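PDB 3GDO: scyllo-inositol 2-dehydrogenase (NADP(+)) IolW from Bacillus subtilis subsp. subtilis, which catalyses the reversible NADPH-dependent reduction of scyllo-inosose to scyllo-inositol and cannot use NADH in place of NADPH. Local coordinates for residues B[9-14]-B[67-72]; B[18-23]-B[259-264]; B[31-36]-B[46-51]; B[36-41]-B[51-56]. One frame throughout, in Å; residues are numbered along the deposited sequence.

Interaction 1: B[9-14]-B[67-72]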
loop_
_atom_site.group_PDB
_atom_site.type_symbol
_atom_site.label_atom_id
_atom_site.label_comp_id
_atom_site.label_asym_id
_atom_site.label_seq_id
_atom_site.Cartn_x
_atom_site.Cartn_y
_atom_site.Cartn_z
ATOM N N GLY B 9 11.041 37.501 -15.809
ATOM C CA GLY B 9 10.568 38.150 -14.586
ATOM C C GLY B 9 10.077 37.095 -13.587
ATOM O O GLY B 9 9.258 36.221 -13.941
ATOM N N ILE B 10 10.595 37.141 -12.355
ATOM C CA ILE B 10 10.161 36.204 -11.290
ATOM C C ILE B 10 9.213 36.851 -10.291
ATOM O O ILE B 10 9.546 37.861 -9.665
ATOM C CB ILE B 10 11.342 35.578 -10.530
ATOM C CG1 ILE B 10 12.314 34.934 -11.505
ATOM C CG2 ILE B 10 10.829 34.539 -9.471
ATOM C CD1 ILE B 10 13.642 34.513 -10.875
ATOM N N LEU B 11 8.023 36.290 -10.150
ATOM C CA LEU B 11 7.075 36.832 -9.201
ATOM C C LEU B 11 7.244 36.146 -7.837
ATOM O O LEU B 11 6.938 34.973 -7.694
ATOM C CB LEU B 11 5.637 36.683 -9.685
ATOM C CG LEU B 11 5.176 37.378 -10.972
ATOM C CD1 LEU B 11 3.637 37.382 -11.000
ATOM C CD2 LEU B 11 5.730 38.816 -11.108
ATOM N N GLY B 12 7.750 36.901 -6.852
ATOM C CA GLY B 12 7.928 36.375 -5.479
ATOM C C GLY B 12 9.319 35.812 -5.299
ATOM O O GLY B 12 9.851 35.152 -6.182
ATOM N N TYR B 13 9.931 36.101 -4.156
ATOM C CA TYR B 13 11.270 35.629 -3.894
ATOM C C TYR B 13 11.391 35.008 -2.476
ATOM O O TYR B 13 12.368 35.241 -1.746
ATOM C CB TYR B 13 12.249 36.769 -4.123
ATOM C CG TYR B 13 13.654 36.324 -4.389
ATOM C CD1 TYR B 13 13.970 35.628 -5.559
ATOM C CD2 TYR B 13 14.680 36.606 -3.487
ATOM C CE1 TYR B 13 15.275 35.208 -5.812
ATOM C CE2 TYR B 13 15.990 36.200 -3.740
ATOM C CZ TYR B 13 16.271 35.498 -4.917
ATOM O OH TYR B 13 17.560 35.077 -5.200
ATOM N N GLY B 14 10.373 34.222 -2.119
ATOM C CA GLY B 14 10.407 33.304 -0.972
ATOM C C GLY B 14 11.204 32.060 -1.307
ATOM O O GLY B 14 12.189 32.095 -2.077
ATOM N N GLU B 67 9.792 38.367 -21.478
ATOM C CA GLU B 67 9.181 37.309 -22.308
ATOM C C GLU B 67 8.503 36.167 -21.508
ATOM O O GLU B 67 7.442 35.645 -21.915
ATOM C CB GLU B 67 10.234 36.715 -23.217
ATOM C CG GLU B 67 11.015 37.790 -24.006
ATOM C CD GLU B 67 12.108 37.187 -24.783
ATOM O OE1 GLU B 67 13.260 37.064 -24.286
ATOM O OE2 GLU B 67 11.810 36.773 -25.904
ATOM N N LEU B 68 9.151 35.784 -20.397
ATOM C CA LEU B 68 8.672 34.693 -19.510
ATOM C C LEU B 68 8.549 35.186 -18.059
ATOM O O LEU B 68 9.484 35.802 -17.534
ATOM C CB LEU B 68 9.607 33.468 -19.582
ATOM C CG LEU B 68 9.303 32.260 -18.668
ATOM C CD1 LEU B 68 8.015 31.581 -19.022
ATOM C CD2 LEU B 68 10.439 31.260 -18.716
ATOM N N VAL B 69 7.382 34.941 -17.459
ATOM C CA VAL B 69 7.137 35.202 -16.033
ATOM C C VAL B 69 7.058 33.843 -15.289
ATOM O O VAL B 69 6.342 32.916 -15.734
ATOM C CB VAL B 69 5.816 35.970 -15.826
ATOM C CG1 VAL B 69 5.568 36.253 -14.338
ATOM C CG2 VAL B 69 5.842 37.292 -16.585
ATOM N N ILE B 70 7.815 33.724 -14.192
ATOM C CA ILE B 70 7.665 32.589 -13.239
ATOM C C ILE B 70 6.760 32.992 -12.073
ATOM O O ILE B 70 7.033 33.949 -11.358
ATOM C CB ILE B 70 9.022 32.130 -12.708
ATOM C CG1 ILE B 70 10.081 32.148 -13.822
ATOM C CG2 ILE B 70 8.906 30.772 -11.985
ATOM C CD1 ILE B 70 9.920 31.083 -14.931
ATOM N N VAL B 71 5.638 32.322 -11.919
ATOM C CA VAL B 71 4.737 32.700 -10.848
ATOM C C VAL B 71 4.984 31.826 -9.591
ATOM O O VAL B 71 4.720 30.633 -9.583
ATOM C CB VAL B 71 3.275 32.691 -11.285
ATOM C CG1 VAL B 71 2.389 33.173 -10.150
ATOM C CG2 VAL B 71 3.098 33.613 -12.511
ATOM N N THR B 72 5.560 32.441 -8.565
ATOM C CA THR B 72 5.702 31.768 -7.286
ATOM C C THR B 72 4.904 32.479 -6.156
ATOM O O THR B 72 5.099 32.182 -5.004
ATOM C CB THR B 72 7.179 31.619 -6.885
ATOM O OG1 THR B 72 7.639 32.870 -6.398
ATOM C CG2 THR B 72 8.067 31.112 -8.080
HETATM O O HOH W 1 8.880 32.533 -3.755
#
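Gly9 and Leu11 hydrogen-bond to Leu68, Ile70 and Thr72 as parallel neighbours at the heart of the Rossmann sheet. The backbone bonds alternate along the pair. Gly9 N donates to Leu68 O, Ile70 N to Gly9 O at 2.9 Å, Leu11 N to Ile70 O, and Thr72 N to Leu11 O. Val69 CA adds a CA-H...O contact to Gly9 O at 3.1 Å.

Leu11 O takes two donors. Thr72 N comes in the carbonyl plane at 3.0 Å. Thr72 OG1 lies 2.6 Å from the same Leu11 O, tilted 20° from that plane. A chi1 of 78° sets the hydroxyl between the backbone N and C of Thr72 and so brings it to this oxygen. Thr72 OG1 also accepts from a water 2.9 Å away, which is weakly bonded to Gly14 N. A valine in place of Thr72 would probably leave Leu11 O with one donor fewer and this water without its acceptor.

Most apolar contact is on the Leu11 face. Leu11 CG meets Val69 CG1 at 3.6 Å, and Leu11 CD1 lies beside Val71 CG2. On the other, Ile10 CG1 and Ile70 CG1 lie 4.3 Å apart.

Gly12 and Gly14 fit the GxGxxG dinucleotide-binding pattern, with Gly14 as N-cap of helix 15-26. Helix 78-87 covers Leu11, Val69 and Val71. On the other face, His21 of helix 15-26 packs on Ile70. Strands 31-37 and 91-95 flank the pair.

Interaction 2: B[18-23]-B[259-264]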
loop_
_atom_site.group_PDB
_atom_site.type_symbol
_atom_site.label_atom_id
_atom_site.label_comp_id
_atom_site.label_asym_id
_atom_site.label_seq_id
_atom_site.Cartn_x
_atom_site.Cartn_y
_atom_site.Cartn_z
ATOM N N SER B 18 13.705 31.914 -4.667
ATOM C CA SER B 18 15.131 32.021 -4.304
ATOM C C SER B 18 15.865 30.700 -4.224
ATOM O O SER B 18 17.097 30.662 -4.307
ATOM C CB SER B 18 15.271 32.709 -2.942
ATOM O OG SER B 18 14.705 31.875 -1.920
ATOM N N VAL B 19 15.136 29.614 -3.998
ATOM C CA VAL B 19 15.798 28.313 -3.810
ATOM C C VAL B 19 15.491 27.354 -4.960
ATOM O O VAL B 19 16.386 26.701 -5.474
ATOM C CB VAL B 19 15.439 27.654 -2.432
ATOM C CG1 VAL B 19 16.134 26.299 -2.286
ATOM C CG2 VAL B 19 15.850 28.583 -1.256
ATOM N N PHE B 20 14.233 27.255 -5.357
ATOM C CA PHE B 20 13.850 26.208 -6.361
ATOM C C PHE B 20 13.950 26.649 -7.840
ATOM O O PHE B 20 14.108 25.804 -8.717
ATOM C CB PHE B 20 12.479 25.578 -6.050
ATOM C CG PHE B 20 12.375 24.974 -4.627
ATOM C CD1 PHE B 20 13.451 24.283 -4.048
ATOM C CD2 PHE B 20 11.198 25.102 -3.892
ATOM C CE1 PHE B 20 13.366 23.733 -2.732
ATOM C CE2 PHE B 20 11.087 24.569 -2.574
ATOM C CZ PHE B 20 12.167 23.881 -1.995
ATOM N N HIS B 21 13.876 27.956 -8.115
ATOM C CA HIS B 21 13.860 28.427 -9.511
ATOM C C HIS B 21 15.084 29.231 -9.881
ATOM O O HIS B 21 15.782 28.919 -10.862
ATOM C CB HIS B 21 12.561 29.204 -9.805
ATOM C CG HIS B 21 11.343 28.332 -9.806
ATOM N ND1 HIS B 21 10.864 27.719 -10.946
ATOM C CD2 HIS B 21 10.514 27.952 -8.795
ATOM C CE1 HIS B 21 9.773 27.025 -10.645
ATOM N NE2 HIS B 21 9.553 27.132 -9.341
ATOM N N GLY B 22 15.331 30.270 -9.091
ATOM C CA GLY B 22 16.452 31.169 -9.257
ATOM C C GLY B 22 17.773 30.511 -9.542
ATOM O O GLY B 22 18.386 30.825 -10.552
ATOM N N PRO B 23 18.223 29.591 -8.661
ATOM C CA PRO B 23 19.517 28.957 -8.853
ATOM C C PRO B 23 19.595 28.138 -10.142
ATOM O O PRO B 23 20.675 27.995 -10.715
ATOM C CB PRO B 23 19.623 28.030 -7.635
ATOM C CG PRO B 23 18.840 28.665 -6.606
ATOM C CD PRO B 23 17.694 29.332 -7.307
ATOM N N ALA B 259 19.967 19.694 -2.033
ATOM C CA ALA B 259 21.153 20.386 -2.559
ATOM C C ALA B 259 20.873 21.890 -2.760
ATOM O O ALA B 259 21.694 22.731 -2.377
ATOM C CB ALA B 259 21.623 19.750 -3.864
ATOM N N LEU B 260 19.705 22.216 -3.325
ATOM C CA LEU B 260 19.294 23.617 -3.537
ATOM C C LEU B 260 19.107 24.368 -2.229
ATOM O O LEU B 260 19.476 25.527 -2.134
ATOM C CB LEU B 260 18.003 23.704 -4.381
ATOM C CG LEU B 260 18.090 23.273 -5.855
ATOM C CD1 LEU B 260 16.690 23.115 -6.452
ATOM C CD2 LEU B 260 18.962 24.251 -6.687
ATOM N N ARG B 261 18.522 23.722 -1.212
ATOM C CA ARG B 261 18.395 24.359 0.117
ATOM C C ARG B 261 19.773 24.631 0.745
ATOM O O ARG B 261 19.947 25.618 1.441
ATOM C CB ARG B 261 17.542 23.532 1.065
ATOM C CG ARG B 261 16.043 23.451 0.723
ATOM C CD ARG B 261 15.447 22.266 1.498
ATOM N NE ARG B 261 13.998 22.138 1.362
ATOM C CZ ARG B 261 13.117 22.975 1.903
ATOM N NH1 ARG B 261 13.533 24.017 2.609
ATOM N NH2 ARG B 261 11.822 22.771 1.746
ATOM N N ALA B 262 20.745 23.776 0.474
ATOM C CA ALA B 262 22.098 23.970 0.997
ATOM C C ALA B 262 22.939 24.979 0.201
ATOM O O ALA B 262 24.166 25.017 0.364
ATOM C CB ALA B 262 22.810 22.624 1.059
ATOM N N GLY B 263 22.309 25.761 -0.683
ATOM C CA GLY B 263 23.027 26.711 -1.560
ATOM C C GLY B 263 23.913 26.142 -2.664
ATOM O O GLY B 263 24.750 26.861 -3.207
ATOM N N ARG B 264 23.754 24.868 -3.021
ATOM C CA ARG B 264 24.521 24.295 -4.131
ATOM C C ARG B 264 23.792 24.517 -5.463
ATOM O O ARG B 264 22.573 24.719 -5.498
ATOM C CB ARG B 264 24.832 22.805 -3.896
ATOM C CG ARG B 264 25.709 22.517 -2.667
ATOM C CD ARG B 264 26.217 21.066 -2.623
ATOM N NE ARG B 264 25.201 20.101 -2.189
ATOM C CZ ARG B 264 24.972 19.781 -0.919
ATOM N NH1 ARG B 264 25.685 20.356 0.033
ATOM N NH2 ARG B 264 24.030 18.896 -0.597
#
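Leu260 points its side chain at helix 15-26 and meets Val19, Phe20 and Pro23 there. Its two methyls divide the work. CD1 comes to the edge of the Phe20 ring, near its plane, 4.2 Å from Phe20 CD1. CD2 lies against the pyrrolidine ring, 4.0 Å from Pro23 CB. The whole branch lies against Val19 O, with Leu260 CB nearest at 3.6 Å. The leucine therefore spans one turn of the helix.

Val19 answers with one methyl. CG1 is anti to the backbone N (chi1 179°) and rests on the end of helix 256-261, 3.4 Å from Leu260 O. The same methyl also touches the CG of Arg261.

Arg261 runs extended from CG to NE and brings its guanidinium to the rim of the Phe20 ring. The two planes stand 81° apart. NH2 of Arg261 lies in the ring plane, 3.9 Å from Phe20 CZ, and Phe20 CZ sits over one guanidinium face. The phenyl edge thus meets the guanidinium face, so this is not a cation-pi stack. No hydrogen bond crosses the contact.

Helix 256-261 ends here in a Schellman motif, with Gly263 as its C-prime residue. The contact joins the Rossmann part of the chain to the C-terminal alpha/beta part. Leu15 and Leu24 of helix 15-26 extend it along that helix, touching Arg261 and Leu260. Trp271, from a loop, packs on Leu260.

Interaction 3: B[31-36]-B[46-51]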
loop_
_atom_site.group_PDB
_atom_site.type_symbol
_atom_site.label_atom_id
_atom_site.label_comp_id
_atom_site.label_asym_id
_atom_site.label_seq_id
_atom_site.Cartn_x
_atom_site.Cartn_y
_atom_site.Cartn_z
ATOM N N TYR B 31 18.994 31.940 -20.491
ATOM C CA TYR B 31 18.107 32.813 -19.689
ATOM C C TYR B 31 18.801 34.040 -19.131
ATOM O O TYR B 31 19.988 34.005 -18.831
ATOM C CB TYR B 31 17.489 32.044 -18.503
ATOM C CG TYR B 31 16.462 31.019 -18.929
ATOM C CD1 TYR B 31 15.157 31.402 -19.207
ATOM C CD2 TYR B 31 16.819 29.681 -19.104
ATOM C CE1 TYR B 31 14.221 30.478 -19.612
ATOM C CE2 TYR B 31 15.894 28.740 -19.511
ATOM C CZ TYR B 31 14.581 29.142 -19.751
ATOM O OH TYR B 31 13.621 28.230 -20.175
ATOM N N GLN B 32 18.034 35.112 -18.997
ATOM C CA GLN B 32 18.473 36.280 -18.269
ATOM C C GLN B 32 17.396 36.636 -17.263
ATOM O O GLN B 32 16.244 36.922 -17.639
ATOM C CB GLN B 32 18.713 37.473 -19.222
ATOM C CG GLN B 32 19.307 38.708 -18.535
ATOM C CD GLN B 32 20.551 38.348 -17.735
ATOM O OE1 GLN B 32 21.571 37.943 -18.294
ATOM N NE2 GLN B 32 20.461 38.474 -16.416
ATOM N N ILE B 33 17.757 36.623 -15.984
ATOM C CA ILE B 33 16.820 37.079 -14.964
ATOM C C ILE B 33 16.865 38.595 -14.959
ATOM O O ILE B 33 17.870 39.157 -14.569
ATOM C CB ILE B 33 17.156 36.538 -13.555
ATOM C CG1 ILE B 33 17.004 35.005 -13.502
ATOM C CG2 ILE B 33 16.187 37.111 -12.549
ATOM C CD1 ILE B 33 18.305 34.237 -13.738
ATOM N N SER B 34 15.794 39.249 -15.399
ATOM C CA SER B 34 15.778 40.719 -15.522
ATOM C C SER B 34 15.110 41.404 -14.347
ATOM O O SER B 34 15.629 42.393 -13.815
ATOM C CB SER B 34 15.087 41.176 -16.814
ATOM O OG SER B 34 15.837 40.728 -17.931
ATOM N N LYS B 35 13.941 40.905 -13.967
ATOM C CA LYS B 35 13.185 41.525 -12.893
ATOM C C LYS B 35 12.643 40.484 -11.897
ATOM O O LYS B 35 12.353 39.332 -12.260
ATOM C CB LYS B 35 12.047 42.335 -13.466
ATOM C CG LYS B 35 12.511 43.560 -14.294
ATOM C CD LYS B 35 11.338 44.452 -14.643
ATOM C CE LYS B 35 11.855 45.762 -15.253
ATOM N NZ LYS B 35 10.667 46.501 -15.774
ATOM N N ILE B 36 12.533 40.904 -10.636
ATOM C CA ILE B 36 11.942 40.070 -9.573
ATOM C C ILE B 36 11.043 40.955 -8.735
ATOM O O ILE B 36 11.484 41.997 -8.249
ATOM C CB ILE B 36 13.007 39.412 -8.697
ATOM C CG1 ILE B 36 14.033 38.668 -9.549
ATOM C CG2 ILE B 36 12.354 38.516 -7.593
ATOM C CD1 ILE B 36 15.199 38.091 -8.763
ATOM N N ARG B 46 22.312 40.655 -3.503
ATOM C CA ARG B 46 23.364 39.682 -3.209
ATOM C C ARG B 46 23.296 38.421 -4.078
ATOM O O ARG B 46 24.327 37.848 -4.413
ATOM C CB ARG B 46 23.347 39.306 -1.715
ATOM C CG ARG B 46 23.701 40.484 -0.780
ATOM C CD ARG B 46 24.024 39.992 0.621
ATOM N NE ARG B 46 22.885 39.269 1.184
ATOM C CZ ARG B 46 21.894 39.840 1.872
ATOM N NH1 ARG B 46 21.928 41.149 2.109
ATOM N NH2 ARG B 46 20.876 39.106 2.336
ATOM N N ASP B 47 22.092 37.987 -4.440
ATOM C CA ASP B 47 21.924 36.767 -5.250
ATOM C C ASP B 47 22.081 37.048 -6.751
ATOM O O ASP B 47 22.783 36.318 -7.452
ATOM C CB ASP B 47 20.543 36.126 -5.006
ATOM C CG ASP B 47 20.389 35.511 -3.606
ATOM O OD1 ASP B 47 21.406 35.279 -2.925
ATOM O OD2 ASP B 47 19.228 35.232 -3.208
ATOM N N PHE B 48 21.404 38.092 -7.233
ATOM C CA PHE B 48 21.439 38.487 -8.645
ATOM C C PHE B 48 21.796 39.973 -8.771
ATOM O O PHE B 48 20.894 40.808 -8.930
ATOM C CB PHE B 48 20.073 38.225 -9.298
ATOM C CG PHE B 48 19.695 36.766 -9.340
ATOM C CD1 PHE B 48 20.216 35.922 -10.323
ATOM C CD2 PHE B 48 18.838 36.230 -8.380
ATOM C CE1 PHE B 48 19.891 34.554 -10.345
ATOM C CE2 PHE B 48 18.502 34.865 -8.395
ATOM C CZ PHE B 48 19.027 34.028 -9.381
ATOM N N PRO B 49 23.109 40.303 -8.716
ATOM C CA PRO B 49 23.506 41.715 -8.758
ATOM C C PRO B 49 22.894 42.516 -9.910
ATOM O O PRO B 49 22.695 43.720 -9.751
ATOM C CB PRO B 49 25.037 41.656 -8.879
ATOM C CG PRO B 49 25.415 40.360 -8.231
ATOM C CD PRO B 49 24.280 39.415 -8.575
ATOM N N ASP B 50 22.563 41.866 -11.031
ATOM C CA ASP B 50 22.083 42.574 -12.221
ATOM C C ASP B 50 20.568 42.620 -12.372
ATOM O O ASP B 50 20.060 43.286 -13.284
ATOM C CB ASP B 50 22.656 41.947 -13.486
ATOM C CG ASP B 50 24.144 42.161 -13.617
ATOM O OD1 ASP B 50 24.645 43.202 -13.133
ATOM O OD2 ASP B 50 24.820 41.282 -14.192
ATOM N N ALA B 51 19.843 41.900 -11.526
ATOM C CA ALA B 51 18.388 41.912 -11.608
ATOM C C ALA B 51 17.858 43.240 -11.086
ATOM O O ALA B 51 18.509 43.890 -10.289
ATOM C CB ALA B 51 17.808 40.735 -10.820
#
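Ser34 and Ala51 bring the two backbones closest, with CA atoms 4.9 Å apart, and Ala51 CA makes a long CA-H...O contact to Ser34 O. This is the inside of a beta-alpha-beta unit of the Rossmann fold: strand 31-37, helix 41-47, strand 52-54. The chain leaves the helix at Phe48, and a type I turn from Phe48 to Ala51 leads into strand 52-54. Ala51 N closes the turn on Phe48 O at 3.0 Å.

The Phe48 side chain points back at strand 31-37. Ile33 and Ile36 meet the ring at different atoms, both obliquely. Ile33 CD1 touches Phe48 CE1 at 3.8 Å, while Ile36 CD1 lies 4.1 Å from Phe48 CD2. The Ile36 side chain crosses that of Phe48 at about a right angle. Its chi2 of 175° extends CD1 far enough to reach both the ring and Ala51 CB. The Ala51 methyl also faces Ile33 CG2. Tyr13 and Asp26 also pack on the buried Phe48.

Beside this apolar patch, Gln32 NE2 donates to Ile33 O at 3.3 Å, approaching from above the carbonyl plane.

Interaction 4: B[36-41]-B[51-56]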
loop_
_atom_site.group_PDB
_atom_site.type_symbol
_atom_site.label_atom_id
_atom_site.label_comp_id
_atom_site.label_asym_id
_atom_site.label_seq_id
_atom_site.Cartn_x
_atom_site.Cartn_y
_atom_site.Cartn_z
ATOM N N ILE B 36 12.533 40.904 -10.636
ATOM C CA ILE B 36 11.942 40.070 -9.573
ATOM C C ILE B 36 11.043 40.955 -8.735
ATOM O O ILE B 36 11.484 41.997 -8.249
ATOM C CB ILE B 36 13.007 39.412 -8.697
ATOM C CG1 ILE B 36 14.033 38.668 -9.549
ATOM C CG2 ILE B 36 12.354 38.516 -7.593
ATOM C CD1 ILE B 36 15.199 38.091 -8.763
ATOM N N MET B 37 9.778 40.546 -8.611
ATOM C CA MET B 37 8.787 41.241 -7.804
ATOM C C MET B 37 8.868 40.736 -6.347
ATOM O O MET B 37 8.496 39.594 -6.072
ATOM C CB MET B 37 7.376 41.035 -8.385
ATOM C CG MET B 37 6.338 41.988 -7.821
ATOM S SD MET B 37 4.610 41.680 -8.182
ATOM C CE MET B 37 4.329 40.080 -7.484
ATOM N N THR B 38 9.363 41.587 -5.434
ATOM C CA THR B 38 9.635 41.193 -4.031
ATOM C C THR B 38 10.017 42.425 -3.189
ATOM O O THR B 38 10.513 43.428 -3.720
ATOM C CB THR B 38 10.789 40.119 -3.961
ATOM O OG1 THR B 38 10.889 39.548 -2.652
ATOM C CG2 THR B 38 12.162 40.709 -4.399
ATOM N N SER B 39 9.820 42.340 -1.874
ATOM C CA SER B 39 10.330 43.372 -0.969
ATOM C C SER B 39 11.699 42.973 -0.402
ATOM O O SER B 39 12.279 43.705 0.427
ATOM C CB SER B 39 9.327 43.637 0.165
ATOM O OG SER B 39 9.183 42.467 0.955
ATOM N N ARG B 40 12.227 41.819 -0.817
ATOM C CA ARG B 40 13.549 41.388 -0.373
ATOM C C ARG B 40 14.653 41.971 -1.232
ATOM O O ARG B 40 15.417 41.233 -1.884
ATOM C CB ARG B 40 13.653 39.863 -0.328
ATOM C CG ARG B 40 12.641 39.182 0.621
ATOM C CD ARG B 40 12.518 37.688 0.318
ATOM N NE ARG B 40 11.601 37.014 1.241
ATOM C CZ ARG B 40 11.967 36.416 2.384
ATOM N NH1 ARG B 40 13.237 36.359 2.757
ATOM N NH2 ARG B 40 11.053 35.848 3.147
ATOM N N THR B 41 14.753 43.299 -1.203
ATOM C CA THR B 41 15.700 44.045 -2.050
ATOM C C THR B 41 17.158 43.623 -1.857
ATOM O O THR B 41 17.871 43.387 -2.842
ATOM C CB THR B 41 15.533 45.584 -1.923
ATOM O OG1 THR B 41 14.163 45.936 -2.133
ATOM C CG2 THR B 41 16.373 46.315 -2.975
ATOM N N ALA B 51 19.843 41.900 -11.526
ATOM C CA ALA B 51 18.388 41.912 -11.608
ATOM C C ALA B 51 17.858 43.240 -11.086
ATOM O O ALA B 51 18.509 43.890 -10.289
ATOM C CB ALA B 51 17.808 40.735 -10.820
ATOM N N GLU B 52 16.688 43.659 -11.529
ATOM C CA GLU B 52 16.080 44.833 -10.967
ATOM C C GLU B 52 14.928 44.380 -10.057
ATOM O O GLU B 52 14.064 43.588 -10.476
ATOM C CB GLU B 52 15.607 45.783 -12.078
ATOM C CG GLU B 52 14.539 46.823 -11.670
ATOM C CD GLU B 52 14.155 47.763 -12.810
ATOM O OE1 GLU B 52 13.167 48.539 -12.679
ATOM O OE2 GLU B 52 14.847 47.721 -13.856
ATOM N N VAL B 53 14.917 44.869 -8.813
ATOM C CA VAL B 53 13.769 44.633 -7.951
ATOM C C VAL B 53 12.647 45.592 -8.305
ATOM O O VAL B 53 12.889 46.775 -8.587
ATOM C CB VAL B 53 14.115 44.760 -6.458
ATOM C CG1 VAL B 53 12.901 44.407 -5.614
ATOM C CG2 VAL B 53 15.229 43.826 -6.123
ATOM N N VAL B 54 11.424 45.079 -8.302
ATOM C CA VAL B 54 10.242 45.870 -8.543
ATOM C C VAL B 54 9.233 45.462 -7.468
ATOM O O VAL B 54 9.352 44.380 -6.894
ATOM C CB VAL B 54 9.654 45.644 -9.997
ATOM C CG1 VAL B 54 10.735 45.772 -11.044
ATOM C CG2 VAL B 54 8.972 44.286 -10.140
ATOM N N HIS B 55 8.244 46.308 -7.208
ATOM C CA HIS B 55 7.231 46.003 -6.199
ATOM C C HIS B 55 5.829 45.992 -6.781
ATOM O O HIS B 55 4.878 45.623 -6.106
ATOM C CB HIS B 55 7.342 46.956 -4.972
ATOM C CG HIS B 55 8.758 47.199 -4.536
ATOM N ND1 HIS B 55 9.544 46.211 -3.971
ATOM C CD2 HIS B 55 9.552 48.294 -4.649
ATOM C CE1 HIS B 55 10.754 46.694 -3.737
ATOM N NE2 HIS B 55 10.785 47.954 -4.139
ATOM N N GLU B 56 5.693 46.379 -8.041
ATOM C CA GLU B 56 4.383 46.290 -8.698
ATOM C C GLU B 56 4.376 45.219 -9.770
ATOM O O GLU B 56 5.369 45.059 -10.471
ATOM C CB GLU B 56 3.999 47.620 -9.344
ATOM C CG GLU B 56 2.594 48.025 -9.009
ATOM C CD GLU B 56 2.352 48.005 -7.503
ATOM O OE1 GLU B 56 3.207 48.524 -6.751
ATOM O OE2 GLU B 56 1.311 47.463 -7.077
#
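The edge of the parallel Rossmann sheet is made here, where Ile36, Met37 and Thr38 pair with Glu52, Val53 and Val54 of the outermost strand 52-54. Ile36 N donates to Glu52 O. Val54 N returns a bond to Ile36 O at 3.1 Å. Thr38 N ends the ladder on Val54 O at 3.2 Å. Met37 CA and Val53 CA add CA-H...O contacts to Val54 O and Ile36 O.

The strands are the two outer members of a beta-alpha-beta unit, and helix 41-47, which connects them, packs through Val44 on Ile36 and Val53. Past the strand end, Thr38 OG1 accepts from Arg40 N in an ST turn that leads to this helix.

Val53 CG1, anti to its own N (chi1 -176°), lies 3.2 Å from Thr38 O. Thr38 CG2 and Thr41 OG1 also touch this methyl. His55 ND1 reaches the same Thr38 O at 3.0 Å in a weak, bent hydrogen bond, angle 127°. Thr41 OG1 lies at the edge of the imidazole, in its plane, 3.8 Å from His55 CE1.

On the other face Met37 lies over the end of the edge strand. Its CB meets Val54 CG2 at 4.0 Å. Met37 CG lies against the next backbone, 4.2 Å from His55 C. The thioether reaches further, with Met37 SD 3.9 Å from Glu56 C. An alanine at Met37 would probably open a gap over the backbone of His55 and Glu56. Thr73 also packs on Met37, and Glu59 and Ile60 of helix 58-61 pack on Val54.

In the fold
Interactions 1, 3 and 4 share one parallel sheet, with strand 31-37 between strands 6-11 and 52-54. Ile10 O probably bonds Met37 N at 2.9 Å, joining interaction 1 to interaction 4. Interactions 3 and 4 share Ile36 and Ala51, and their centres lie about 10 Å apart. Tyr13 OH probably bonds Asp47 OD2 at 2.6 Å, linking the glycine-rich loop of interaction 1 to interaction 3. That loop fits the Rossmann dinucleotide-binding pattern, consistent with a place for NADPH. Interaction 2 lies on the following helix, its centre about 15 Å from that of interaction 1. There Tyr13 CE1 packs on Ser18 CA at 3.5 Å.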